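Local coordinates for protein putative antitoxin HigA3 (Mycobacterium tuberculosis H37Rv, PDB 6LTZ) that binds DNA as a dimer and probably serves as the antitoxin of a type II toxin-antitoxin system, with HigB3 as its presumed toxin, at residues Glu43-Leu48 / Ala88-His93. Residues are numbered along the deposited sequence; the frame is centred on the assembly and turned at random.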
# COMPACT_ATOMS: atom_id res chain seq x y z
N GLU A 43 5.35 -13.28 -9.24
CA GLU A 43 4.42 -14.41 -9.16
C GLU A 43 3.05 -14.04 -9.71
O GLU A 43 2.46 -14.77 -10.51
CB GLU A 43 4.25 -14.87 -7.70
CG GLU A 43 5.02 -16.11 -7.31
CD GLU A 43 4.82 -16.46 -5.84
OE1 GLU A 43 5.18 -15.63 -4.98
OE2 GLU A 43 4.29 -17.55 -5.56
N ILE A 44 2.58 -12.89 -9.25
CA ILE A 44 1.32 -12.31 -9.67
C ILE A 44 1.29 -12.06 -11.17
O ILE A 44 0.36 -12.50 -11.86
CB ILE A 44 1.07 -10.98 -8.91
CG1 ILE A 44 0.89 -11.26 -7.42
CG2 ILE A 44 -0.12 -10.25 -9.45
CD1 ILE A 44 0.87 -10.03 -6.56
N ARG A 45 2.31 -11.39 -11.68
CA ARG A 45 2.40 -11.08 -13.11
C ARG A 45 2.32 -12.34 -13.96
O ARG A 45 1.55 -12.42 -14.90
CB ARG A 45 3.70 -10.31 -13.41
CG ARG A 45 3.92 -10.05 -14.90
CD ARG A 45 5.05 -9.05 -15.15
NE ARG A 45 6.32 -9.46 -14.56
CZ ARG A 45 7.10 -10.42 -15.06
NH1 ARG A 45 6.74 -11.07 -16.16
NH2 ARG A 45 8.24 -10.73 -14.45
N LYS A 46 3.11 -13.35 -13.59
CA LYS A 46 3.24 -14.56 -14.39
C LYS A 46 2.00 -15.46 -14.39
O LYS A 46 1.80 -16.25 -15.31
CB LYS A 46 4.46 -15.37 -13.92
CG LYS A 46 5.79 -14.70 -14.22
CD LYS A 46 6.94 -15.39 -13.49
CE LYS A 46 8.17 -15.52 -14.38
NZ LYS A 46 9.15 -14.42 -14.16
N ALA A 47 1.17 -15.34 -13.36
CA ALA A 47 -0.01 -16.20 -13.24
C ALA A 47 -1.25 -15.56 -13.85
O ALA A 47 -2.21 -16.26 -14.20
CB ALA A 47 -0.26 -16.54 -11.78
N LEU A 48 -1.20 -14.24 -13.95
CA LEU A 48 -2.40 -13.48 -14.38
C LEU A 48 -2.36 -12.99 -15.82
O LEU A 48 -3.12 -12.06 -16.15
CB LEU A 48 -2.55 -12.26 -13.50
CG LEU A 48 -3.27 -12.49 -12.17
CD1 LEU A 48 -2.65 -13.65 -11.41
CD2 LEU A 48 -3.27 -11.23 -11.32
N ALA A 88 -2.16 -1.84 -11.77
CA ALA A 88 -3.01 -1.33 -12.84
C ALA A 88 -2.49 -1.75 -14.22
O ALA A 88 -3.28 -2.05 -15.12
CB ALA A 88 -3.11 0.18 -12.76
N ALA A 89 -1.18 -1.78 -14.37
CA ALA A 89 -0.58 -2.17 -15.65
C ALA A 89 -0.83 -3.65 -15.94
O ALA A 89 -0.91 -4.06 -17.10
CB ALA A 89 0.92 -1.86 -15.65
N LEU A 90 -0.97 -4.45 -14.88
CA LEU A 90 -1.30 -5.86 -15.02
C LEU A 90 -2.80 -6.06 -15.31
O LEU A 90 -3.24 -7.19 -15.52
CB LEU A 90 -0.91 -6.63 -13.76
CG LEU A 90 0.59 -6.71 -13.48
CD1 LEU A 90 0.87 -7.50 -12.21
CD2 LEU A 90 1.31 -7.33 -14.67
N GLY A 91 -3.56 -4.98 -15.32
CA GLY A 91 -4.99 -5.05 -15.60
C GLY A 91 -5.83 -5.21 -14.34
O GLY A 91 -7.04 -5.46 -14.42
N GLY A 92 -5.20 -5.08 -13.18
CA GLY A 92 -5.91 -5.26 -11.93
C GLY A 92 -6.20 -3.98 -11.17
O GLY A 92 -5.91 -2.89 -11.64
N HIS A 93 -6.79 -4.13 -9.98
CA HIS A 93 -7.13 -3.00 -9.14
C HIS A 93 -6.60 -3.22 -7.72
O HIS A 93 -6.98 -4.18 -7.05
CB HIS A 93 -8.65 -2.79 -9.11
CG HIS A 93 -9.09 -1.67 -8.22
ND1 HIS A 93 -8.73 -0.36 -8.44
CD2 HIS A 93 -9.87 -1.66 -7.11
CE1 HIS A 93 -9.27 0.41 -7.50
NE2 HIS A 93 -9.97 -0.36 -6.68
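L90 reaches across to helix 41-47 with both of its methyls, and I44 and R45 receive them. Apolar packing accounts for the whole contact. With CG anti to its own carbonyl carbon (chi1 -66°), L90 extends toward the helix and divides its branches: CD1 lies 4.0 Å from I44 CG2 and equally 4.0 Å from R45 CA, whereas CD2 rests 3.8 Å from R45 CG. The leucine meets both side chains at roughly a right angle, and its CD2 lies across the arginine's aliphatic stem, nearest CG, with CB and CD just beyond. V56 of helix 53-60 touches both L90 and R45, and F100 of the second subunit packs on L90.

Polar interactions fasten the other end of the arginine. Its chain bends at chi3 (57°), leading the guanidinium away from L90 to a salt bridge from NE to E71 and a hydrogen bond from NH1 to the carbonyl of A51.

L90 stands where helix 80-89 ends. The helix closes in a Schellman motif, with G91 at positive phi (91°) and G91 N hydrogen-bonded to A88 O (3.0 Å), before the chain turns into strand 93-100, which pairs with the second subunit. The chemistry thus splits R45 in two: its methylenes help cover the leucine that joins the end of helix 80-89 to helix 41-47 in the Cro/C1-type helix-turn-helix domain, while its charge ties helix 41-47 to helix 64-72.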